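Local coordinates for protein putative acetamidase/formamidase (Yersinia enterocolitica subsp. palearctica serotype O:3, PDB 5UBU) that probably hydrolyses carbon-nitrogen bonds of linear amides such as acetamide or formamide, and here binds two neighbouring sodium ions, at residues I57-D62 and A238-I243; I218-A223 and A234-S239; A261-S266 and G322-K327. One frame throughout, in Å; residues are numbered along the deposited sequence.

Interaction 1: residues I57-D62 and A238-I243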
loop_
_atom_site.group_PDB
_atom_site.type_symbol
_atom_site.label_atom_id
_atom_site.label_comp_id
_atom_site.label_asym_id
_atom_site.label_seq_id
_atom_site.Cartn_x
_atom_site.Cartn_y
_atom_site.Cartn_z
ATOM N N ILE B 57 -8.824 -39.106 2.404
ATOM C CA ILE B 57 -9.690 -38.827 1.272
ATOM C C ILE B 57 -10.749 -37.879 1.821
ATOM O O ILE B 57 -11.654 -38.304 2.545
ATOM C CB ILE B 57 -10.343 -40.113 0.722
ATOM C CG1 ILE B 57 -9.261 -41.128 0.320
ATOM C CG2 ILE B 57 -11.264 -39.774 -0.454
ATOM C CD1 ILE B 57 -9.805 -42.461 -0.173
ATOM N N VAL B 58 -10.636 -36.602 1.474
ATOM C CA VAL B 58 -11.550 -35.577 1.972
ATOM C C VAL B 58 -12.688 -35.223 1.011
ATOM O O VAL B 58 -12.443 -34.910 -0.145
ATOM C CB VAL B 58 -10.790 -34.261 2.256
ATOM C CG1 VAL B 58 -11.717 -33.258 2.931
ATOM C CG2 VAL B 58 -9.583 -34.518 3.142
ATOM N N ASP B 59 -13.925 -35.265 1.512
ATOM C CA ASP B 59 -15.113 -34.880 0.754
ATOM C C ASP B 59 -15.378 -33.408 1.090
ATOM O O ASP B 59 -16.162 -33.094 1.982
ATOM C CB ASP B 59 -16.327 -35.738 1.135
ATOM C CG ASP B 59 -16.195 -37.201 0.692
ATOM O OD1 ASP B 59 -15.316 -37.514 -0.141
ATOM O OD2 ASP B 59 -17.003 -38.038 1.161
ATOM N N THR B 60 -14.710 -32.506 0.377
ATOM C CA THR B 60 -14.851 -31.067 0.630
ATOM C C THR B 60 -16.152 -30.470 0.105
ATOM O O THR B 60 -16.773 -31.011 -0.797
ATOM C CB THR B 60 -13.706 -30.251 -0.019
ATOM O OG1 THR B 60 -13.803 -30.316 -1.447
ATOM C CG2 THR B 60 -12.347 -30.753 0.425
ATOM N N ARG B 61 -16.540 -29.346 0.693
ATOM C CA ARG B 61 -17.712 -28.591 0.285
ATOM C C ARG B 61 -17.223 -27.323 -0.412
ATOM O O ARG B 61 -16.116 -26.856 -0.147
ATOM C CB ARG B 61 -18.595 -28.246 1.485
ATOM C CG ARG B 61 -19.359 -29.433 2.015
ATOM C CD ARG B 61 -20.288 -29.031 3.158
ATOM N NE ARG B 61 -21.130 -30.159 3.573
ATOM C CZ ARG B 61 -21.989 -30.142 4.593
ATOM N NH1 ARG B 61 -22.696 -31.227 4.879
ATOM N NH2 ARG B 61 -22.139 -29.053 5.340
ATOM N N ASP B 62 -18.051 -26.763 -1.298
ATOM C CA ASP B 62 -17.654 -25.563 -2.022
ATOM C C ASP B 62 -17.571 -24.362 -1.075
ATOM O O ASP B 62 -18.005 -24.434 0.070
ATOM C CB ASP B 62 -18.562 -25.300 -3.250
ATOM C CG ASP B 62 -19.984 -24.818 -2.888
ATOM O OD1 ASP B 62 -20.214 -24.334 -1.760
ATOM O OD2 ASP B 62 -20.885 -24.871 -3.772
ATOM N N ALA B 238 -17.286 -28.674 -5.040
ATOM C CA ALA B 238 -17.206 -29.700 -4.026
ATOM C C ALA B 238 -16.310 -30.779 -4.636
ATOM O O ALA B 238 -16.513 -31.156 -5.794
ATOM C CB ALA B 238 -18.589 -30.242 -3.714
ATOM N N SER B 239 -15.334 -31.275 -3.867
ATOM C CA SER B 239 -14.381 -32.263 -4.391
ATOM C C SER B 239 -14.064 -33.439 -3.498
ATOM O O SER B 239 -14.396 -33.452 -2.314
ATOM C CB SER B 239 -13.033 -31.583 -4.643
ATOM O OG SER B 239 -12.374 -31.292 -3.413
ATOM N N ILE B 240 -13.392 -34.413 -4.111
ATOM C CA ILE B 240 -12.885 -35.595 -3.445
ATOM C C ILE B 240 -11.384 -35.372 -3.554
ATOM O O ILE B 240 -10.772 -35.700 -4.573
ATOM C CB ILE B 240 -13.293 -36.914 -4.135
ATOM C CG1 ILE B 240 -14.822 -37.041 -4.190
ATOM C CG2 ILE B 240 -12.689 -38.101 -3.388
ATOM C CD1 ILE B 240 -15.331 -38.282 -4.888
ATOM N N THR B 241 -10.810 -34.760 -2.523
ATOM C CA THR B 241 -9.382 -34.449 -2.480
ATOM C C THR B 241 -8.665 -35.495 -1.658
ATOM O O THR B 241 -8.990 -35.689 -0.489
ATOM C CB THR B 241 -9.137 -33.058 -1.860
ATOM O OG1 THR B 241 -9.772 -32.061 -2.670
ATOM C CG2 THR B 241 -7.657 -32.759 -1.757
ATOM N N THR B 242 -7.694 -36.165 -2.278
ATOM C CA THR B 242 -6.901 -37.184 -1.609
ATOM C C THR B 242 -5.521 -36.617 -1.315
ATOM O O THR B 242 -4.829 -36.160 -2.223
ATOM C CB THR B 242 -6.784 -38.467 -2.457
ATOM O OG1 THR B 242 -8.085 -39.016 -2.667
ATOM C CG2 THR B 242 -5.935 -39.524 -1.745
ATOM N N ILE B 243 -5.130 -36.655 -0.043
ATOM C CA ILE B 243 -3.836 -36.134 0.399
ATOM C C ILE B 243 -3.037 -37.157 1.198
ATOM O O ILE B 243 -3.598 -38.125 1.725
ATOM C CB ILE B 243 -4.014 -34.875 1.284
ATOM C CG1 ILE B 243 -4.829 -35.190 2.548
ATOM C CG2 ILE B 243 -4.694 -33.768 0.499
ATOM C CD1 ILE B 243 -5.021 -34.009 3.472
#

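Interaction 2: residues I218-A223 and A234-S239. With NA (sodium ion), chain G; NA (sodium ion), chain H.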
loop_
_atom_site.group_PDB
_atom_site.type_symbol
_atom_site.label_atom_id
_atom_site.label_comp_id
_atom_site.label_asym_id
_atom_site.label_seq_id
_atom_site.Cartn_x
_atom_site.Cartn_y
_atom_site.Cartn_z
ATOM N N ILE B 218 -8.518 -28.158 5.718
ATOM C CA ILE B 218 -8.501 -28.131 4.249
ATOM C C ILE B 218 -9.887 -27.766 3.720
ATOM O O ILE B 218 -10.895 -27.962 4.398
ATOM C CB ILE B 218 -7.993 -29.485 3.678
ATOM C CG1 ILE B 218 -7.768 -29.408 2.171
ATOM C CG2 ILE B 218 -8.950 -30.630 4.035
ATOM C CD1 ILE B 218 -7.146 -30.659 1.589
ATOM N N GLY B 219 -9.932 -27.193 2.523
ATOM C CA GLY B 219 -11.210 -26.818 1.904
ATOM C C GLY B 219 -11.068 -25.892 0.727
ATOM O O GLY B 219 -9.964 -25.654 0.256
ATOM N N ASP B 220 -12.203 -25.390 0.246
ATOM C CA ASP B 220 -12.246 -24.439 -0.871
ATOM C C ASP B 220 -11.488 -24.937 -2.112
ATOM O O ASP B 220 -10.481 -24.365 -2.524
ATOM C CB ASP B 220 -11.722 -23.073 -0.386
ATOM C CG ASP B 220 -11.830 -21.967 -1.439
ATOM O OD1 ASP B 220 -12.736 -21.973 -2.308
ATOM O OD2 ASP B 220 -10.996 -21.056 -1.352
ATOM N N ALA B 221 -11.981 -26.018 -2.698
ATOM C CA ALA B 221 -11.373 -26.563 -3.897
ATOM C C ALA B 221 -11.749 -25.687 -5.097
ATOM O O ALA B 221 -12.875 -25.179 -5.172
ATOM C CB ALA B 221 -11.846 -27.990 -4.118
ATOM N N HIS B 222 -10.792 -25.481 -6.006
ATOM C CA HIS B 222 -11.026 -24.700 -7.225
ATOM C C HIS B 222 -10.761 -25.568 -8.439
ATOM O O HIS B 222 -9.771 -26.281 -8.474
ATOM C CB HIS B 222 -10.107 -23.482 -7.353
ATOM C CG HIS B 222 -10.290 -22.450 -6.296
ATOM N ND1 HIS B 222 -9.249 -21.689 -5.826
ATOM C CD2 HIS B 222 -11.380 -22.082 -5.585
ATOM C CE1 HIS B 222 -9.700 -20.855 -4.905
ATOM N NE2 HIS B 222 -10.989 -21.080 -4.732
ATOM N N ALA B 223 -11.641 -25.502 -9.434
ATOM C CA ALA B 223 -11.464 -26.275 -10.671
ATOM C C ALA B 223 -10.411 -25.615 -11.555
ATOM O O ALA B 223 -9.839 -26.253 -12.428
ATOM C CB ALA B 223 -12.782 -26.399 -11.419
ATOM N N ALA B 234 -13.009 -18.095 -7.827
ATOM C CA ALA B 234 -12.516 -18.923 -8.907
ATOM C C ALA B 234 -13.722 -19.785 -9.270
ATOM O O ALA B 234 -14.858 -19.344 -9.086
ATOM C CB ALA B 234 -11.365 -19.777 -8.413
ATOM N N VAL B 235 -13.495 -20.972 -9.830
ATOM C CA VAL B 235 -14.600 -21.888 -10.115
ATOM C C VAL B 235 -14.645 -22.771 -8.868
ATOM O O VAL B 235 -13.914 -23.744 -8.758
ATOM C CB VAL B 235 -14.415 -22.696 -11.422
ATOM C CG1 VAL B 235 -15.486 -23.774 -11.545
ATOM C CG2 VAL B 235 -14.452 -21.758 -12.626
ATOM N N GLU B 236 -15.502 -22.382 -7.927
ATOM C CA GLU B 236 -15.663 -23.070 -6.651
ATOM C C GLU B 236 -16.442 -24.373 -6.817
ATOM O O GLU B 236 -17.517 -24.376 -7.441
ATOM C CB GLU B 236 -16.460 -22.178 -5.696
ATOM C CG GLU B 236 -15.985 -20.734 -5.572
ATOM C CD GLU B 236 -14.592 -20.595 -5.006
ATOM O OE1 GLU B 236 -13.991 -19.512 -5.211
ATOM O OE2 GLU B 236 -14.097 -21.545 -4.360
ATOM N N PHE B 237 -15.942 -25.470 -6.244
ATOM C CA PHE B 237 -16.651 -26.754 -6.360
ATOM C C PHE B 237 -16.388 -27.699 -5.181
ATOM O O PHE B 237 -15.442 -27.526 -4.419
ATOM C CB PHE B 237 -16.332 -27.444 -7.711
ATOM C CG PHE B 237 -14.998 -28.159 -7.760
ATOM C CD1 PHE B 237 -13.810 -27.482 -7.593
ATOM C CD2 PHE B 237 -14.939 -29.515 -8.058
ATOM C CE1 PHE B 237 -12.590 -28.152 -7.658
ATOM C CE2 PHE B 237 -13.713 -30.179 -8.138
ATOM C CZ PHE B 237 -12.542 -29.489 -7.943
ATOM N N ALA B 238 -17.286 -28.674 -5.040
ATOM C CA ALA B 238 -17.206 -29.700 -4.026
ATOM C C ALA B 238 -16.310 -30.779 -4.636
ATOM O O ALA B 238 -16.513 -31.156 -5.794
ATOM C CB ALA B 238 -18.589 -30.242 -3.714
ATOM N N SER B 239 -15.334 -31.275 -3.867
ATOM C CA SER B 239 -14.381 -32.263 -4.391
ATOM C C SER B 239 -14.064 -33.439 -3.498
ATOM O O SER B 239 -14.396 -33.452 -2.314
ATOM C CB SER B 239 -13.033 -31.583 -4.643
ATOM O OG SER B 239 -12.374 -31.292 -3.413
HETATM NA NA NA G . -12.668 -20.048 -3.484
HETATM NA NA NA H . -10.416 -18.918 -1.535
HETATM O O HOH W 1 -14.536 -27.766 -2.043
HETATM O O HOH W 2 -11.424 -16.241 -2.078
#

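Interaction 3: residues A261-S266 and G322-K327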
loop_
_atom_site.group_PDB
_atom_site.type_symbol
_atom_site.label_atom_id
_atom_site.label_comp_id
_atom_site.label_asym_id
_atom_site.label_seq_id
_atom_site.Cartn_x
_atom_site.Cartn_y
_atom_site.Cartn_z
ATOM N N ALA B 261 7.423 -30.801 -8.849
ATOM C CA ALA B 261 8.439 -31.373 -9.724
ATOM C C ALA B 261 9.518 -30.402 -10.178
ATOM O O ALA B 261 10.695 -30.766 -10.190
ATOM C CB ALA B 261 7.787 -32.039 -10.938
ATOM N N GLU B 262 9.134 -29.163 -10.491
ATOM C CA GLU B 262 10.099 -28.195 -11.017
ATOM C C GLU B 262 10.592 -27.071 -10.101
ATOM O O GLU B 262 11.666 -26.535 -10.357
ATOM C CB GLU B 262 9.566 -27.601 -12.334
ATOM C CG GLU B 262 9.345 -28.665 -13.420
ATOM C CD GLU B 262 9.167 -28.119 -14.834
ATOM O OE1 GLU B 262 9.135 -26.880 -15.077
ATOM O OE2 GLU B 262 9.069 -28.975 -15.738
ATOM N N THR B 263 9.862 -26.721 -9.045
ATOM C CA THR B 263 10.292 -25.602 -8.178
ATOM C C THR B 263 10.043 -25.754 -6.682
ATOM O O THR B 263 9.392 -26.688 -6.227
ATOM C CB THR B 263 9.508 -24.302 -8.545
ATOM O OG1 THR B 263 8.142 -24.420 -8.122
ATOM C CG2 THR B 263 9.551 -24.016 -10.037
ATOM N N ILE B 264 10.600 -24.797 -5.941
ATOM C CA ILE B 264 10.378 -24.651 -4.509
ATOM C C ILE B 264 9.784 -23.235 -4.435
ATOM O O ILE B 264 10.072 -22.402 -5.299
ATOM C CB ILE B 264 11.653 -24.794 -3.638
ATOM C CG1 ILE B 264 12.638 -23.647 -3.865
ATOM C CG2 ILE B 264 12.308 -26.141 -3.885
ATOM C CD1 ILE B 264 13.818 -23.685 -2.930
HETATM N N MSE B 265 8.963 -22.964 -3.421
HETATM C CA MSE B 265 8.329 -21.662 -3.296
HETATM C C MSE B 265 8.042 -21.273 -1.883
HETATM O O MSE B 265 7.667 -22.108 -1.077
HETATM C CB MSE B 265 7.005 -21.763 -4.071
HETATM C CG MSE B 265 6.122 -20.500 -4.039
HETATM SE SE MSE B 265 4.236 -20.917 -4.511
HETATM C CE MSE B 265 4.526 -21.015 -6.444
ATOM N N SER B 266 8.245 -19.995 -1.572
ATOM C CA SER B 266 7.934 -19.443 -0.255
ATOM C C SER B 266 6.660 -18.633 -0.452
ATOM O O SER B 266 6.585 -17.801 -1.361
ATOM C CB SER B 266 9.057 -18.565 0.271
ATOM O OG SER B 266 10.200 -19.332 0.591
ATOM N N GLY B 322 3.624 -15.956 -4.062
ATOM C CA GLY B 322 4.604 -17.034 -3.973
ATOM C C GLY B 322 5.881 -16.656 -4.711
ATOM O O GLY B 322 5.817 -16.246 -5.863
ATOM N N ALA B 323 7.031 -16.766 -4.048
ATOM C CA ALA B 323 8.332 -16.476 -4.665
ATOM C C ALA B 323 8.987 -17.819 -4.968
ATOM O O ALA B 323 9.234 -18.602 -4.065
ATOM C CB ALA B 323 9.200 -15.653 -3.731
HETATM N N MSE B 324 9.280 -18.074 -6.238
HETATM C CA MSE B 324 9.849 -19.346 -6.666
HETATM C C MSE B 324 11.242 -19.343 -7.190
HETATM O O MSE B 324 11.777 -18.309 -7.558
HETATM C CB MSE B 324 9.079 -19.765 -7.910
HETATM C CG MSE B 324 7.830 -20.568 -7.624
HETATM SE SE MSE B 324 6.579 -20.181 -9.093
HETATM C CE MSE B 324 7.243 -21.377 -10.515
ATOM N N LEU B 325 11.827 -20.536 -7.240
ATOM C CA LEU B 325 13.147 -20.756 -7.807
ATOM C C LEU B 325 13.118 -22.164 -8.405
ATOM O O LEU B 325 12.664 -23.110 -7.766
ATOM C CB LEU B 325 14.259 -20.636 -6.770
ATOM C CG LEU B 325 15.676 -20.801 -7.352
ATOM C CD1 LEU B 325 15.979 -19.693 -8.350
ATOM C CD2 LEU B 325 16.721 -20.827 -6.253
ATOM N N ASN B 326 13.585 -22.285 -9.639
ATOM C CA ASN B 326 13.608 -23.561 -10.338
ATOM C C ASN B 326 14.632 -24.487 -9.681
ATOM O O ASN B 326 15.752 -24.076 -9.402
ATOM C CB ASN B 326 13.909 -23.321 -11.827
ATOM C CG ASN B 326 13.805 -24.579 -12.665
ATOM O OD1 ASN B 326 14.478 -25.592 -12.413
ATOM N ND2 ASN B 326 12.996 -24.506 -13.702
ATOM N N LYS B 327 14.231 -25.729 -9.428
ATOM C CA LYS B 327 15.109 -26.726 -8.783
ATOM C C LYS B 327 16.457 -26.945 -9.458
ATOM O O LYS B 327 17.404 -27.366 -8.797
ATOM C CB LYS B 327 14.391 -28.066 -8.589
ATOM C CG LYS B 327 13.315 -28.017 -7.522
ATOM C CD LYS B 327 12.672 -29.367 -7.336
ATOM C CE LYS B 327 11.745 -29.381 -6.136
ATOM N NZ LYS B 327 11.106 -30.718 -5.976
#

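Interaction 1: residues I57-D62 and A238-I243
I57, V58 and T60 carry most of this antiparallel pairing, each meeting the strand 239-243 in a different way. I57 sits opposite T242 in a non-hydrogen-bonded pair, where the backbones come close and the side chains do the work. Its CG1, anti to the carbonyl carbon (chi1 -57°), runs beside OG1 of T242, while CG2, anti to the backbone N, reaches diagonally to I240, with I57 CG2 and I240 CG2 3.7 Å apart. Both isoleucines point the same way and lie side by side, branched apolar residues that suit an extended strand. V58 and T241 form the hydrogen-bonded pair: V58 N donates to T241 O at 2.7 Å, and T241 N returns to V58 O at 2.9 Å. V58 and T241 turn to the face away from the isoleucines, and CB of V58 comes 3.6 Å from T241 O. T60 adds a backbone bond from its N to S239 O (2.9 Å), and a weak one comes back from S239 N to T60 O. Its hydroxyl, between the backbone N and the carbonyl carbon (chi1 67°), meets the hydroxyl of S239, OG1 to OG 2.6 Å. S239 OG also bonds T241 OG1 at 2.8 Å, so three small hydroxyl residues satisfy one another in a buried row. The pair lies near one edge of the large sheet: 25-28 flanks 55-59 on the outside, through backbone bonds of I57 and D59 with L28, and 101-111 follows 239-248. The face of V58 and T241, with the T60 and S239 side chains, packs on I218 and A221 of strand 214-222 and on N88 of strand 87-93.

Interaction 2: residues I218-A223 and A234-S239
D220, H222 and E236 meet around a sodium ion at the end of strand 214-222, where the short, weakly bonded strand 236-237 turns past it: a buried metal site built across a backbone pairing. H222 NE2 reaches the ion at 2.3 Å. E236 grips it with both oxygens, OE1 and OE2 each 2.2 Å from the sodium, after its chain bends at chi2 (-63°). D220 OD1 binds it at 2.3 Å, while D220 OD2 binds the second sodium at 2.2 Å, which makes this carboxylate a bridge; OD2 also lies a longer 2.9 Å from the first ion. N193, D195 and a water also bind the second ion. Carboxylate oxygens are hard ligands suited to sodium, and the shared cation probably lets the two groups lie close together. The imidazole is set from several sides: CB of A234 lies over the centre of one face, D220 O lies toward the rim of the opposite face, and E236 OE2 is at its edge, with carboxylate and ring turned 75° apart. A234 N also donates to E236 OE1 (3.1 Å), meeting it from above the carboxylate plane. A223 N donates to V235 O at 3.0 Å, joining the two segments; a longer bond runs from F237 N to A221 O. F237 CE1 packs on A221 CB, and A223 CB lies over a face of the phenyl ring, a fit that small alanines allow. A water accepts from A221 N and donates to F237 O. Q305 of a neighbouring subunit packs on A234 and V235. Strand 169-175 pairs with 214-222 alongside, bringing H169 against H222; M109 and P111 of strand 101-111 pack on A221 and F237, and L151 of strand 145-151 touches A223 and V235.

Interaction 3: residues A261-S266 and G322-K327
G322 opens the pairing against M265 and S266: having no side chain, it lets its CA lie 3.8 Å from CG of M265 and approach S266 O. A323 follows as a hydrogen-bonded partner of S266, its N donating to S266 O at 2.9 Å and its O accepting from S266 N at 3.0 Å; its small methyl lies on the same face as the serine. M324, a selenomethionine like M265, forms the next non-hydrogen-bonded pair. The two long, flexible chains cross obliquely, each bent at chi3: CE of M265 touches SE of M324 at 3.5 Å, while M324 CE turns to CG2 of T263, also at 3.5 Å. A soft, unbranched side chain suits this role, since it can bend to follow its neighbours. L325 returns to a hydrogen-bonded pair: L325 N to I264 O and I264 N to L325 O are each 3.2 Å. Its side chain shares a face with I264, but the two meet only loosely. N326 pairs with T263, their side chains diverging, and the asparagine's OD1 is taken by the backbone N of E328. K327 ends the run: its N donates to E262 O at 2.8 Å, nearly straight (173°). Its side chain, extended beyond CG, passes back across segment 261-266, with CE 3.6 Å from T263 O and crossing near CG2 of I264, and its ammonium group bonds N260 O and forms a salt bridge with E259. In the sheet, strand 257-260 lies beyond 263-270 and 308-313 beyond 319-326. The face carrying I264, S266, A323 and L325 is packed by helix 273-291, through W287, A280 and L288, with helix 296-306 adding L303 and C306 over L325.

In the fold
Of the contacting strands, 55-59 comes first in the chain, and interaction 1 closes a long loop of 175 residues when it pairs with strand 239-248. Interaction 2 nests almost wholly within that loop: it spans only ten intervening residues and ends on the same stretch, sharing A238 and S239 with interaction 1. The two touch, bringing the sodium site in the sheet of strand 214-222 close to the large mixed sheet. Interaction 3 follows in series, closing a loop of 55 residues that holds the helices 273-291 and 296-306 and strand 308-313. It lies in the same large sheet as interaction 1, with centres about 26 Å apart on opposite sides of the chain's centre.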